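Local structure of glutathione S-transferase (Bombyx mori, 4E8H) at residues 109-112 with 113-116; 128-131 with 132-136; 188-191 with 192-195. The protein probably catalyses the conjugation of glutathione to electrophilic compounds, working as a homodimer whose subunits each combine a thioredoxin-like domain with an all-helical domain. All coordinates share one frame; numbering follows the deposited sequence.

How the interactions relate
All three contacts are local and lie in the all-helical C-terminal domain, interactions 1 and 3 within a helix and interaction 2 at the N-terminal end of one, so none closes a long loop and none nests in or crosses another. Along the chain, interaction 1 comes first, midway along helix 93-124, which borders the glutathione site and the dimer interface. Interaction 2 follows at the start of the next helix, 130-146, and touches it: Arg113 NH1 lies 2.8 Å from Lys135 O, a probable hydrogen bond, and Phe136 packs beside Leu110 and Tyr114. Interaction 3 lies far along the chain on helix 183-196, its centre about 22 Å from that of interaction 1; helix 160-174 packs against both.

Interaction 1 (109-112 with 113-116); sequences TLYL and RYLN
With CG anti to the backbone N in Tyr111 (chi1 -171°) and anti to the carbonyl carbon in Leu115 (chi1 -75°), the phenol ring and the leucine branch meet one turn apart along helix 93-124. Leu115 CG sits over one face of the Tyr111 ring in a CH-pi contact, 4.1 Å from the centroid, while its methyl CD1 comes to 3.5 Å from Tyr111 CE2. The Tyr114 side chain crosses that of Tyr111 at a slant, their ring planes 23° apart, but the rings are slid so far apart that they barely overlap; the touch is made by Tyr111 CE1 and Tyr114 CD2, 3.9 Å from each other. Leu115 N also donates to Tyr111 O at 2.9 Å, one of four successive i to i+4 backbone bonds. On another side of the helix Arg113 extends beside Thr109, whose CG2 covers one face of the guanidinium at 3.8 Å from Arg113 NE; Arg113 NH1 is held by Lys135 O and Glu138. Replacing Tyr111 by an alanine is likely to leave the Leu115 branch and the Tyr114 flank without their aromatic neighbour and to open a gap beside the glutathione pocket, since the phenol side chain lies about 4 Å from that of Arg72. Helix 160-174 and the start of helix 16-27 pack against Tyr111, helix 130-146 borders Thr109 and Arg113, and Leu112 meets Leu112 of the second subunit.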
loop_
_atom_site.group_PDB
_atom_site.type_symbol
_atom_site.label_atom_id
_atom_site.label_comp_id
_atom_site.label_asym_id
_atom_site.label_seq_id
_atom_site.Cartn_x
_atom_site.Cartn_y
_atom_site.Cartn_z
ATOM N N THR B 109 1.609 7.392 -1.871
ATOM C CA THR B 109 2.111 8.632 -2.463
ATOM C C THR B 109 1.024 9.416 -3.204
ATOM O O THR B 109 0.589 10.467 -2.730
ATOM C CB THR B 109 3.337 8.372 -3.380
ATOM O OG1 THR B 109 4.351 7.685 -2.636
ATOM C CG2 THR B 109 3.911 9.680 -3.920
ATOM N N LEU B 110 0.585 8.899 -4.353
ATOM C CA LEU B 110 -0.340 9.625 -5.229
ATOM C C LEU B 110 -1.701 9.888 -4.592
ATOM O O LEU B 110 -2.134 11.039 -4.506
ATOM C CB LEU B 110 -0.518 8.906 -6.576
ATOM C CG LEU B 110 -1.306 9.666 -7.654
ATOM C CD1 LEU B 110 -0.495 10.831 -8.220
ATOM C CD2 LEU B 110 -1.746 8.735 -8.773
ATOM N N TYR B 111 -2.371 8.823 -4.155
ATOM C CA TYR B 111 -3.708 8.958 -3.589
ATOM C C TYR B 111 -3.712 9.767 -2.294
ATOM O O TYR B 111 -4.612 10.579 -2.071
ATOM C CB TYR B 111 -4.368 7.595 -3.371
ATOM C CG TYR B 111 -5.823 7.714 -2.999
ATOM C CD1 TYR B 111 -6.763 8.148 -3.933
ATOM C CD2 TYR B 111 -6.262 7.412 -1.711
ATOM C CE1 TYR B 111 -8.102 8.274 -3.599
ATOM C CE2 TYR B 111 -7.604 7.530 -1.366
ATOM C CZ TYR B 111 -8.516 7.964 -2.315
ATOM O OH TYR B 111 -9.844 8.088 -1.987
ATOM N N LEU B 112 -2.706 9.541 -1.453
ATOM C CA LEU B 112 -2.562 10.277 -0.199
ATOM C C LEU B 112 -2.414 11.781 -0.431
ATOM O O LEU B 112 -3.084 12.583 0.226
ATOM C CB LEU B 112 -1.377 9.740 0.612
ATOM C CG LEU B 112 -0.963 10.496 1.881
ATOM C CD1 LEU B 112 -2.078 10.512 2.928
ATOM C CD2 LEU B 112 0.310 9.899 2.460
ATOM N N ARG B 113 -1.535 12.151 -1.363
ATOM C CA ARG B 113 -1.317 13.558 -1.715
ATOM C C ARG B 113 -2.539 14.181 -2.394
ATOM O O ARG B 113 -2.809 15.372 -2.216
ATOM C CB ARG B 113 -0.064 13.719 -2.581
ATOM C CG ARG B 113 1.237 13.663 -1.787
ATOM C CD ARG B 113 2.412 13.257 -2.663
ATOM N NE ARG B 113 3.587 12.898 -1.870
ATOM C CZ ARG B 113 4.793 13.446 -2.002
ATOM N NH1 ARG B 113 5.014 14.386 -2.912
ATOM N NH2 ARG B 113 5.789 13.039 -1.226
ATOM N N TYR B 114 -3.263 13.370 -3.168
ATOM C CA TYR B 114 -4.558 13.764 -3.729
ATOM C C TYR B 114 -5.538 14.102 -2.605
ATOM O O TYR B 114 -6.197 15.145 -2.643
ATOM C CB TYR B 114 -5.124 12.653 -4.630
ATOM C CG TYR B 114 -6.617 12.756 -4.904
ATOM C CD1 TYR B 114 -7.099 13.504 -5.976
ATOM C CD2 TYR B 114 -7.544 12.099 -4.088
ATOM C CE1 TYR B 114 -8.467 13.603 -6.229
ATOM C CE2 TYR B 114 -8.912 12.195 -4.328
ATOM C CZ TYR B 114 -9.366 12.947 -5.402
ATOM O OH TYR B 114 -10.717 13.044 -5.650
ATOM N N LEU B 115 -5.625 13.215 -1.612
ATOM C CA LEU B 115 -6.502 13.416 -0.454
ATOM C C LEU B 115 -6.144 14.668 0.333
ATOM O O LEU B 115 -7.029 15.432 0.715
ATOM C CB LEU B 115 -6.469 12.205 0.485
ATOM C CG LEU B 115 -7.206 10.922 0.103
ATOM C CD1 LEU B 115 -6.912 9.856 1.149
ATOM C CD2 LEU B 115 -8.713 11.141 -0.032
ATOM N N ASN B 116 -4.851 14.871 0.577
ATOM C CA ASN B 116 -4.382 16.026 1.343
ATOM C C ASN B 116 -4.673 17.360 0.656
ATOM O O ASN B 116 -4.975 18.355 1.319
ATOM C CB ASN B 116 -2.892 15.893 1.672
ATOM C CG ASN B 116 -2.608 14.797 2.691
ATOM O OD1 ASN B 116 -3.517 14.281 3.345
ATOM N ND2 ASN B 116 -1.338 14.441 2.830
#

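Interaction 2 (128-131 with 132-136); sequences YDQE and KADKF
A helix N-cap begins helix 130-146: Asp129 occupies the capping position, and its OD1 accepts from Glu131 N at 3.0 Å, meeting the donor on its anti side and 32° out of the carboxylate plane. The acid's CG lies anti to its own backbone N (chi1 -176°), which turns the carboxylate back over the first helical turn. Asp129 also gives its carbonyl to the helix, Ala133 N donating to Asp129 O at 2.9 Å. The aliphatic part of Lys132 crosses Asp129 at a slant, its CE 3.3 Å from Asp129 OD2; the ammonium itself stays 4.6 Å from that oxygen, Lys132 NZ being close enough only for a looser attraction between opposite charges. Tyr128, just before the helix, brings its phenol end over the first turn, with CZ packed 3.6 Å from Ala133 CB. Ala133 in turn packs on Leu117 of helix 93-124, whereas most of the remaining side chains lie at the surface. One turn after Gln130, Asp134 crosses it at about a right angle. The glutamine chain bends at chi2 (57°) and thereby delivers its amide to the acid, Gln130 NE2 donating to Asp134 OD1 at 2.6 Å. This oxygen lies in the amide plane but is itself approached from above its carboxylate plane, while a water donates to the other oxygen, Asp134 OD2, at 2.9 Å.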
loop_
_atom_site.group_PDB
_atom_site.type_symbol
_atom_site.label_atom_id
_atom_site.label_comp_id
_atom_site.label_asym_id
_atom_site.label_seq_id
_atom_site.Cartn_x
_atom_site.Cartn_y
_atom_site.Cartn_z
ATOM N N TYR B 128 -7.882 26.365 -1.697
ATOM C CA TYR B 128 -6.821 25.606 -2.340
ATOM C C TYR B 128 -5.470 25.993 -1.732
ATOM O O TYR B 128 -5.114 27.174 -1.683
ATOM C CB TYR B 128 -6.889 25.891 -3.845
ATOM C CG TYR B 128 -5.716 25.455 -4.688
ATOM C CD1 TYR B 128 -5.748 24.254 -5.396
ATOM C CD2 TYR B 128 -4.594 26.273 -4.825
ATOM C CE1 TYR B 128 -4.678 23.864 -6.194
ATOM C CE2 TYR B 128 -3.521 25.891 -5.613
ATOM C CZ TYR B 128 -3.569 24.689 -6.296
ATOM O OH TYR B 128 -2.506 24.315 -7.083
ATOM N N ASP B 129 -4.737 24.992 -1.255
ATOM C CA ASP B 129 -3.465 25.206 -0.569
ATOM C C ASP B 129 -2.315 24.792 -1.487
ATOM O O ASP B 129 -2.133 23.604 -1.769
ATOM C CB ASP B 129 -3.449 24.414 0.745
ATOM C CG ASP B 129 -2.200 24.662 1.585
ATOM O OD1 ASP B 129 -1.182 25.158 1.058
ATOM O OD2 ASP B 129 -2.240 24.348 2.793
ATOM N N GLN B 130 -1.547 25.783 -1.943
ATOM C CA GLN B 130 -0.463 25.577 -2.911
ATOM C C GLN B 130 0.682 24.707 -2.381
ATOM O O GLN B 130 1.371 24.042 -3.157
ATOM C CB GLN B 130 0.070 26.929 -3.412
ATOM C CG GLN B 130 1.101 26.842 -4.543
ATOM C CD GLN B 130 0.588 26.090 -5.759
ATOM O OE1 GLN B 130 -0.387 26.496 -6.391
ATOM N NE2 GLN B 130 1.253 24.991 -6.098
ATOM N N GLU B 131 0.877 24.719 -1.064
ATOM C CA GLU B 131 1.862 23.856 -0.417
ATOM C C GLU B 131 1.503 22.385 -0.620
ATOM O O GLU B 131 2.357 21.569 -0.976
ATOM C CB GLU B 131 1.947 24.180 1.077
ATOM C CG GLU B 131 3.142 23.566 1.795
ATOM C CD GLU B 131 4.456 24.261 1.471
ATOM O OE1 GLU B 131 4.436 25.425 1.013
ATOM O OE2 GLU B 131 5.517 23.639 1.688
ATOM N N LYS B 132 0.230 22.065 -0.394
ATOM C CA LYS B 132 -0.286 20.710 -0.570
ATOM C C LYS B 132 -0.345 20.341 -2.050
ATOM O O LYS B 132 -0.091 19.192 -2.418
ATOM C CB LYS B 132 -1.666 20.571 0.078
ATOM C CG LYS B 132 -1.663 20.735 1.592
ATOM C CD LYS B 132 -3.069 20.943 2.131
ATOM C CE LYS B 132 -3.061 21.252 3.621
ATOM N NZ LYS B 132 -2.710 20.065 4.449
ATOM N N ALA B 133 -0.676 21.323 -2.887
ATOM C CA ALA B 133 -0.647 21.148 -4.337
ATOM C C ALA B 133 0.757 20.797 -4.820
ATOM O O ALA B 133 0.922 19.878 -5.621
ATOM C CB ALA B 133 -1.157 22.391 -5.033
ATOM N N ASP B 134 1.763 21.517 -4.317
ATOM C CA ASP B 134 3.162 21.259 -4.675
ATOM C C ASP B 134 3.550 19.795 -4.470
ATOM O O ASP B 134 4.200 19.198 -5.331
ATOM C CB ASP B 134 4.110 22.166 -3.884
ATOM C CG ASP B 134 4.100 23.604 -4.373
ATOM O OD1 ASP B 134 3.468 23.893 -5.411
ATOM O OD2 ASP B 134 4.727 24.452 -3.705
ATOM N N LYS B 135 3.146 19.227 -3.333
ATOM C CA LYS B 135 3.386 17.812 -3.033
ATOM C C LYS B 135 2.713 16.892 -4.044
ATOM O O LYS B 135 3.330 15.937 -4.519
ATOM C CB LYS B 135 2.920 17.456 -1.616
ATOM C CG LYS B 135 3.612 18.232 -0.496
ATOM C CD LYS B 135 5.136 18.101 -0.534
ATOM C CE LYS B 135 5.620 16.824 0.140
ATOM N NZ LYS B 135 7.068 16.960 0.555
ATOM N N PHE B 136 1.453 17.180 -4.366
ATOM C CA PHE B 136 0.717 16.395 -5.353
ATOM C C PHE B 136 1.351 16.497 -6.740
ATOM O O PHE B 136 1.528 15.485 -7.422
ATOM C CB PHE B 136 -0.760 16.801 -5.406
ATOM C CG PHE B 136 -1.576 15.974 -6.361
ATOM C CD1 PHE B 136 -1.797 14.621 -6.112
ATOM C CD2 PHE B 136 -2.113 16.539 -7.516
ATOM C CE1 PHE B 136 -2.543 13.843 -6.995
ATOM C CE2 PHE B 136 -2.865 15.769 -8.404
ATOM C CZ PHE B 136 -3.079 14.418 -8.142
HETATM O O HOH W 1 3.592 26.567 -2.148
#

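Interaction 3 (188-191 with 192-195); sequences WFER and TKKM
Trp188 and Thr192 make the tightly packed side of this helical turn, Glu190 and Lys194 its looser, solvent-facing one, and Lys193 bridges the two. Thr192 OG1 lies over one face of the indole, 3.3 Å above its plane and displaced toward the rim, and donates to Trp188 O at 2.9 Å. The same carbonyl takes Thr192 N from the opposite face of its plane, so two donors grip one oxygen of the buried Trp188. Thr192 can do this because OG1 is anti to its carbonyl carbon (chi1 -55°), swung back beside the backbone N. The indole N-H is used separately, Trp188 NE1 being hydrogen-bonded to Asp162. Between the two sides, the Lys193 chain spans the Phe189 ring: CE stands over the face in a CH-pi contact, 3.7 Å from the centroid and 18° off the ring normal. A bend at chi3 (-76°) lays CE there, and the extended last torsion carries the ammonium on to Glu190, where Lys193 NZ and Glu190 OE2 form a salt bridge of 3.0 Å, entered from above the carboxylate plane. On the solvent side, Lys194 and Glu190 join their charged ends only through water. Lys194 NZ remains 4.3 Å from Glu190 OE1, and the water accepts from the ammonium and donates to both OE1 and the backbone O of Glu190. Within the helical domain, Trp188 and Phe189 pack on Val166 and Ile169 of helix 160-174, while Tyr201 of helix 201-213 borders Phe189 and Lys193.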
loop_
_atom_site.group_PDB
_atom_site.type_symbol
_atom_site.label_atom_id
_atom_site.label_comp_id
_atom_site.label_asym_id
_atom_site.label_seq_id
_atom_site.Cartn_x
_atom_site.Cartn_y
_atom_site.Cartn_z
ATOM N N TRP B 188 -1.060 8.351 -21.913
ATOM C CA TRP B 188 -1.441 7.186 -21.119
ATOM C C TRP B 188 -2.910 7.240 -20.713
ATOM O O TRP B 188 -3.590 6.214 -20.711
ATOM C CB TRP B 188 -0.555 7.068 -19.874
ATOM C CG TRP B 188 -1.100 6.149 -18.813
ATOM C CD1 TRP B 188 -0.881 4.807 -18.700
ATOM C CD2 TRP B 188 -1.952 6.509 -17.716
ATOM N NE1 TRP B 188 -1.541 4.307 -17.603
ATOM C CE2 TRP B 188 -2.206 5.330 -16.980
ATOM C CE3 TRP B 188 -2.525 7.714 -17.282
ATOM C CZ2 TRP B 188 -3.010 5.317 -15.837
ATOM C CZ3 TRP B 188 -3.328 7.700 -16.144
ATOM C CH2 TRP B 188 -3.560 6.508 -15.434
ATOM N N PHE B 189 -3.389 8.431 -20.362
ATOM C CA PHE B 189 -4.773 8.604 -19.918
ATOM C C PHE B 189 -5.762 8.328 -21.054
ATOM O O PHE B 189 -6.775 7.656 -20.847
ATOM C CB PHE B 189 -4.971 9.997 -19.296
ATOM C CG PHE B 189 -6.363 10.259 -18.765
ATOM C CD1 PHE B 189 -6.983 9.374 -17.883
ATOM C CD2 PHE B 189 -7.037 11.425 -19.123
ATOM C CE1 PHE B 189 -8.268 9.637 -17.389
ATOM C CE2 PHE B 189 -8.317 11.699 -18.634
ATOM C CZ PHE B 189 -8.934 10.803 -17.767
ATOM N N GLU B 190 -5.452 8.824 -22.251
ATOM C CA GLU B 190 -6.291 8.571 -23.426
ATOM C C GLU B 190 -6.281 7.087 -23.778
ATOM O O GLU B 190 -7.318 6.513 -24.109
ATOM C CB GLU B 190 -5.840 9.416 -24.624
ATOM C CG GLU B 190 -5.965 10.931 -24.424
ATOM C CD GLU B 190 -7.377 11.381 -24.066
ATOM O OE1 GLU B 190 -8.339 10.928 -24.725
ATOM O OE2 GLU B 190 -7.523 12.197 -23.128
ATOM N N ARG B 191 -5.103 6.475 -23.674
ATOM C CA ARG B 191 -4.908 5.049 -23.923
ATOM C C ARG B 191 -5.730 4.167 -22.975
ATOM O O ARG B 191 -6.396 3.231 -23.416
ATOM C CB ARG B 191 -3.418 4.715 -23.800
ATOM C CG ARG B 191 -3.016 3.324 -24.273
ATOM C CD ARG B 191 -1.503 3.119 -24.179
ATOM N NE ARG B 191 -0.755 4.096 -24.976
ATOM C CZ ARG B 191 0.069 5.016 -24.477
ATOM N NH1 ARG B 191 0.283 5.102 -23.169
ATOM N NH2 ARG B 191 0.692 5.853 -25.296
ATOM N N THR B 192 -5.680 4.480 -21.680
ATOM C CA THR B 192 -6.306 3.658 -20.640
ATOM C C THR B 192 -7.832 3.799 -20.640
ATOM O O THR B 192 -8.548 2.814 -20.439
ATOM C CB THR B 192 -5.695 3.960 -19.247
ATOM O OG1 THR B 192 -4.272 3.795 -19.308
ATOM C CG2 THR B 192 -6.259 3.034 -18.171
ATOM N N LYS B 193 -8.318 5.018 -20.877
ATOM C CA LYS B 193 -9.746 5.257 -21.099
ATOM C C LYS B 193 -10.286 4.357 -22.211
ATOM O O LYS B 193 -11.286 3.664 -22.017
ATOM C CB LYS B 193 -10.019 6.726 -21.434
ATOM C CG LYS B 193 -10.024 7.658 -20.228
ATOM C CD LYS B 193 -10.538 9.049 -20.587
ATOM C CE LYS B 193 -9.495 9.857 -21.354
ATOM N NZ LYS B 193 -9.994 11.214 -21.720
ATOM N N LYS B 194 -9.606 4.357 -23.358
ATOM C CA LYS B 194 -9.991 3.519 -24.499
ATOM C C LYS B 194 -10.015 2.035 -24.137
ATOM O O LYS B 194 -10.905 1.298 -24.572
ATOM C CB LYS B 194 -9.064 3.759 -25.695
ATOM C CG LYS B 194 -9.270 5.100 -26.385
ATOM C CD LYS B 194 -8.383 5.233 -27.614
ATOM C CE LYS B 194 -8.623 6.551 -28.341
ATOM N NZ LYS B 194 -8.069 7.723 -27.603
ATOM N N MET B 195 -9.040 1.608 -23.336
ATOM C CA MET B 195 -8.982 0.237 -22.837
ATOM C C MET B 195 -10.171 -0.104 -21.940
ATOM O O MET B 195 -10.654 -1.237 -21.945
ATOM C CB MET B 195 -7.678 0.000 -22.067
ATOM C CG MET B 195 -6.429 -0.052 -22.936
ATOM S SD MET B 195 -6.430 -1.432 -24.100
ATOM C CE MET B 195 -6.154 -2.819 -23.000
HETATM O O HOH W 2 -9.603 8.175 -24.879
#